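Local coordinates for fatty acid biosynthesis transcriptional regulator (Streptococcus pneumoniae, PDB 6JBX), which binds DNA as a MarR-family transcription factor and probably represses fatty acid synthesis genes together with its co-repressor acyl-ACP, at residues I87-S92 with V99-T104. Residues are numbered along the deposited sequence; the frame is centred on the assembly and turned at random.
With nucleotides of chain D.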
ATOM      1  N   ILE A  87       3.451   6.984  23.248  1.00 36.92           N
ATOM      2  CA  ILE A  87       4.791   6.469  23.461  1.00 38.12           C
ATOM      3  C   ILE A  87       5.524   7.315  24.512  1.00 41.93           C
ATOM      4  O   ILE A  87       5.127   8.452  24.808  1.00 36.40           O
ATOM      5  CB  ILE A  87       5.588   6.488  22.149  1.00 34.94           C
ATOM      6  CG1 ILE A  87       5.898   7.932  21.751  1.00 39.57           C
ATOM      7  CG2 ILE A  87       4.864   5.708  21.057  1.00 40.33           C
ATOM      8  CD1 ILE A  87       7.193   8.111  21.036  1.00 43.29           C
ATOM      9  N   GLU A  88       6.616   6.750  25.040  1.00 43.93           N
ATOM     10  CA  GLU A  88       7.522   7.475  25.938  1.00 44.30           C
ATOM     11  C   GLU A  88       8.955   7.300  25.454  1.00 40.77           C
ATOM     12  O   GLU A  88       9.340   6.213  24.999  1.00 40.81           O
ATOM     13  CB  GLU A  88       7.419   6.975  27.377  1.00 52.34           C
ATOM     14  CG  GLU A  88       6.152   7.457  28.068  1.00 65.66           C
ATOM     15  CD  GLU A  88       6.205   7.683  29.575  1.00 79.20           C
ATOM     16  OE1 GLU A  88       7.310   7.539  30.167  1.00 84.89           O
ATOM     17  OE2 GLU A  88       5.126   8.000  30.154  1.00 69.31           O
ATOM     18  N   ARG A  89       9.693   8.396  25.509  1.00 41.61           N
ATOM     19  CA  ARG A  89      11.123   8.418  25.207  1.00 46.34           C
ATOM     20  C   ARG A  89      11.905   8.297  26.521  1.00 48.94           C
ATOM     21  O   ARG A  89      11.588   9.003  27.472  1.00 47.46           O
ATOM     22  CB  ARG A  89      11.542   9.741  24.569  1.00 44.99           C
ATOM     23  CG  ARG A  89      11.204   9.913  23.101  1.00 49.16           C
ATOM     24  CD  ARG A  89      11.765  11.274  22.696  1.00 51.58           C
ATOM     25  NE  ARG A  89      11.823  11.461  21.259  1.00 47.80           N
ATOM     26  CZ  ARG A  89      10.960  12.181  20.555  1.00 47.63           C
ATOM     27  NH1 ARG A  89       9.874  12.680  21.131  1.00 45.32           N
ATOM     28  NH2 ARG A  89      11.232  12.437  19.284  1.00 43.72           N
ATOM     29  N   VAL A  90      12.946   7.464  26.541  1.00 51.22           N
ATOM     30  CA  VAL A  90      13.790   7.270  27.747  1.00 56.53           C
ATOM     31  C   VAL A  90      15.268   7.385  27.353  1.00 53.72           C
ATOM     32  O   VAL A  90      15.743   6.587  26.505  1.00 54.11           O
ATOM     33  CB  VAL A  90      13.491   5.906  28.392  1.00 57.63           C
ATOM     34  CG1 VAL A  90      14.539   5.513  29.427  1.00 64.92           C
ATOM     35  CG2 VAL A  90      12.096   5.890  29.001  1.00 57.35           C
ATOM     36  N   ARG A  91      15.979   8.346  27.960  1.00 57.39           N
ATOM     37  CA  ARG A  91      17.432   8.545  27.691  1.00 61.39           C
ATOM     38  C   ARG A  91      18.187   7.326  28.230  1.00 57.57           C
ATOM     39  O   ARG A  91      17.915   6.852  29.338  1.00 57.87           O
ATOM     40  CB  ARG A  91      17.956   9.848  28.313  1.00 72.03           C
ATOM     41  CG  ARG A  91      17.706  11.110  27.491  1.00 77.36           C
ATOM     42  CD  ARG A  91      18.674  11.282  26.326  1.00 81.59           C
ATOM     43  NE  ARG A  91      18.184  12.166  25.260  1.00 83.40           N
ATOM     44  CZ  ARG A  91      18.823  12.390  24.106  1.00 80.99           C
ATOM     45  NH1 ARG A  91      20.000  11.828  23.896  1.00 79.68           N
ATOM     46  NH2 ARG A  91      18.301  13.165  23.166  1.00 69.10           N
ATOM     47  N   SER A  92      19.054   6.774  27.393  1.00 57.89           N
ATOM     48  CA  SER A  92      19.928   5.667  27.781  1.00 67.11           C
ATOM     49  C   SER A  92      20.898   6.142  28.863  1.00 73.29           C
ATOM     50  O   SER A  92      21.281   7.328  28.907  1.00 72.96           O
ATOM     51  CB  SER A  92      20.699   5.133  26.605  1.00 64.94           C
ATOM     52  OG  SER A  92      21.699   4.211  27.018  1.00 64.43           O
ATOM     53  N   VAL A  99      18.315   7.062  22.734  1.00 49.17           N
ATOM     54  CA  VAL A  99      16.943   7.150  23.260  1.00 48.76           C
ATOM     55  C   VAL A  99      16.301   5.777  23.103  1.00 41.79           C
ATOM     56  O   VAL A  99      16.413   5.161  22.063  1.00 46.49           O
ATOM     57  CB  VAL A  99      16.119   8.260  22.569  1.00 47.81           C
ATOM     58  CG1 VAL A  99      14.623   8.129  22.826  1.00 48.66           C
ATOM     59  CG2 VAL A  99      16.580   9.648  22.993  1.00 48.77           C
ATOM     60  N   HIS A 100      15.653   5.323  24.157  1.00 42.01           N
ATOM     61  CA  HIS A 100      14.909   4.077  24.130  1.00 43.51           C
ATOM     62  C   HIS A 100      13.413   4.404  24.111  1.00 43.79           C
ATOM     63  O   HIS A 100      12.943   5.241  24.886  1.00 43.61           O
ATOM     64  CB  HIS A 100      15.266   3.200  25.340  1.00 51.16           C
ATOM     65  CG  HIS A 100      16.692   2.752  25.374  1.00 56.41           C
ATOM     66  ND1 HIS A 100      17.243   1.934  24.397  1.00 56.42           N
ATOM     67  CD2 HIS A 100      17.676   2.983  26.267  1.00 61.34           C
ATOM     68  CE1 HIS A 100      18.502   1.689  24.684  1.00 56.25           C
ATOM     69  NE2 HIS A 100      18.786   2.312  25.832  1.00 61.40           N
ATOM     70  N   LEU A 101      12.675   3.743  23.234  1.00 40.64           N
ATOM     71  CA  LEU A 101      11.247   4.058  23.059  1.00 38.75           C
ATOM     72  C   LEU A 101      10.412   2.904  23.604  1.00 37.06           C
ATOM     73  O   LEU A 101      10.755   1.754  23.405  1.00 37.37           O
ATOM     74  CB  LEU A 101      10.931   4.238  21.578  1.00 32.88           C
ATOM     75  CG  LEU A 101      11.771   5.261  20.836  1.00 36.30           C
ATOM     76  CD1 LEU A 101      11.630   5.032  19.342  1.00 38.31           C
ATOM     77  CD2 LEU A 101      11.382   6.677  21.223  1.00 35.96           C
ATOM     78  N   HIS A 102       9.276   3.222  24.190  1.00 35.18           N
ATOM     79  CA  HIS A 102       8.325   2.164  24.580  1.00 39.28           C
ATOM     80  C   HIS A 102       6.904   2.731  24.581  1.00 40.09           C
ATOM     81  O   HIS A 102       6.687   3.985  24.675  1.00 47.40           O
ATOM     82  CB  HIS A 102       8.708   1.543  25.928  1.00 46.29           C
ATOM     83  CG  HIS A 102       8.577   2.467  27.093  1.00 46.76           C
ATOM     84  ND1 HIS A 102       7.375   2.659  27.757  1.00 52.92           N
ATOM     85  CD2 HIS A 102       9.500   3.198  27.756  1.00 52.60           C
ATOM     86  CE1 HIS A 102       7.559   3.492  28.766  1.00 53.62           C
ATOM     87  NE2 HIS A 102       8.859   3.834  28.793  1.00 52.79           N
ATOM     88  N   LEU A 103       5.952   1.812  24.467  1.00 38.70           N
ATOM     89  CA  LEU A 103       4.565   2.189  24.343  1.00 40.34           C
ATOM     90  C   LEU A 103       4.024   2.526  25.729  1.00 38.77           C
ATOM     91  O   LEU A 103       4.274   1.800  26.667  1.00 44.81           O
ATOM     92  CB  LEU A 103       3.737   1.052  23.726  1.00 36.64           C
ATOM     93  CG  LEU A 103       4.030   0.669  22.271  1.00 38.64           C
ATOM     94  CD1 LEU A 103       2.948  -0.253  21.758  1.00 37.33           C
ATOM     95  CD2 LEU A 103       4.149   1.880  21.364  1.00 38.58           C
ATOM     96  N   THR A 104       3.210   3.569  25.802  1.00 40.13           N
ATOM     97  CA  THR A 104       2.387   3.814  26.977  1.00 39.94           C
ATOM     98  C   THR A 104       1.289   2.738  27.017  1.00 42.20           C
ATOM     99  O   THR A 104       1.189   1.883  26.132  1.00 38.17           O
ATOM    100  CB  THR A 104       1.767   5.218  26.956  1.00 40.85           C
ATOM    101  OG1 THR A 104       0.794   5.341  25.905  1.00 37.26           O
ATOM    102  CG2 THR A 104       2.805   6.313  26.829  1.00 44.26           C
TER
ATOM    103  P    DT D   6      14.926  12.484  19.425  1.00 49.57           P
ATOM    104  OP1  DT D   6      14.262  12.628  20.726  1.00 43.26           O
ATOM    105  OP2  DT D   6      14.343  11.732  18.287  1.00 41.82           O
ATOM    106  O5'  DT D   6      15.238  13.963  18.934  1.00 47.92           O
ATOM    107  C5'  DT D   6      15.916  14.865  19.800  1.00 47.06           C
ATOM    108  C4'  DT D   6      16.173  16.129  19.026  1.00 48.87           C
ATOM    109  O4'  DT D   6      17.013  15.830  17.901  1.00 44.53           O
ATOM    110  C3'  DT D   6      14.909  16.752  18.434  1.00 45.72           C
ATOM    111  O3'  DT D   6      14.660  17.919  19.187  1.00 52.51           O
ATOM    112  C2'  DT D   6      15.286  17.106  17.007  1.00 47.52           C
ATOM    113  C1'  DT D   6      16.792  16.851  16.965  1.00 45.47           C
ATOM    114  N1   DT D   6      17.293  16.376  15.687  1.00 36.41           N
ATOM    115  C2   DT D   6      17.981  17.267  14.899  1.00 37.67           C
ATOM    116  O2   DT D   6      18.172  18.427  15.220  1.00 39.13           O
ATOM    117  N3   DT D   6      18.435  16.750  13.712  1.00 33.27           N
ATOM    118  C4   DT D   6      18.277  15.460  13.256  1.00 35.58           C
ATOM    119  O4   DT D   6      18.735  15.137  12.164  1.00 42.70           O
ATOM    120  C5   DT D   6      17.513  14.591  14.116  1.00 34.97           C
ATOM    121  C7   DT D   6      17.278  13.180  13.688  1.00 34.77           C
ATOM    122  C6   DT D   6      17.081  15.080  15.284  1.00 34.25           C
ATOM    123  P    DA D   5      19.146   7.153  18.739  1.00 48.42           P
ATOM    124  OP1  DA D   5      18.490   6.664  19.989  1.00 41.81           O
ATOM    125  OP2  DA D   5      19.014   6.370  17.477  1.00 43.08           O
ATOM    126  O5'  DA D   5      18.702   8.656  18.502  1.00 41.53           O
ATOM    127  C5'  DA D   5      18.643   9.501  19.623  1.00 37.95           C
ATOM    128  C4'  DA D   5      18.548  10.943  19.202  1.00 45.89           C
ATOM    129  O4'  DA D   5      19.518  11.256  18.193  1.00 40.67           O
ATOM    130  C3'  DA D   5      17.204  11.377  18.601  1.00 45.74           C
ATOM    131  O3'  DA D   5      16.416  11.877  19.690  1.00 50.91           O
ATOM    132  C2'  DA D   5      17.616  12.441  17.588  1.00 47.23           C
ATOM    133  C1'  DA D   5      19.139  12.544  17.772  1.00 41.95           C
ATOM    134  N9   DA D   5      19.879  12.860  16.554  1.00 36.14           N
ATOM    135  C8   DA D   5      20.178  12.029  15.505  1.00 37.04           C
ATOM    136  N7   DA D   5      20.823  12.623  14.528  1.00 39.08           N
ATOM    137  C5   DA D   5      20.961  13.932  14.969  1.00 34.40           C
ATOM    138  C6   DA D   5      21.549  15.066  14.385  1.00 39.45           C
ATOM    139  N6   DA D   5      22.146  15.056  13.191  1.00 41.63           N
ATOM    140  N1   DA D   5      21.494  16.230  15.072  1.00 41.25           N
ATOM    141  C2   DA D   5      20.895  16.236  16.273  1.00 43.55           C
ATOM    142  N3   DA D   5      20.318  15.226  16.934  1.00 38.33           N
ATOM    143  C4   DA D   5      20.375  14.095  16.209  1.00 33.29           C
TER
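Val99 sets its CG2 methyl over the centre of one face of the Arg91 guanidinium, 3.6 Å above the plane, while CG1 lies against CB and CG of Arg89. Its backbone N donates to OP1 of DA5 of chain D (2.8 Å). Arg89, extended from CG to NE, brings NE to 2.8 Å from OP1 of DT6 of chain D and adds a weak bond from NH2 to OP2; a salt bridge to Glu82 holds NH1. His100 exchanges two backbone bonds with Val90, that from His100 N to Val90 O nearly straight (174°); the ring meets CB of Ser92 through NE2 at 3.5 Å and donates from ND1 to Asp57 O. This antiparallel hairpin is the wing of the MarR winged helix-turn-helix, here resting on the DNA backbone. Leu101 lays CD2 alongside CG of Arg89 and faces Leu78, Ile52 and Val63. His102 has CG between its backbone N and carbonyl carbon (chi1 67°), which puts the ring against the neighbouring strand, one face under CB of Glu88 (4.0 Å to the centroid), its edge against CG2 of Val90. Leu103 CD2 meets Ile87 CG2 (3.9 Å). Thr104 packs CG2 on CG of Glu88 and N-caps helix 105-125 through OG1, which also bonds Gly85 O.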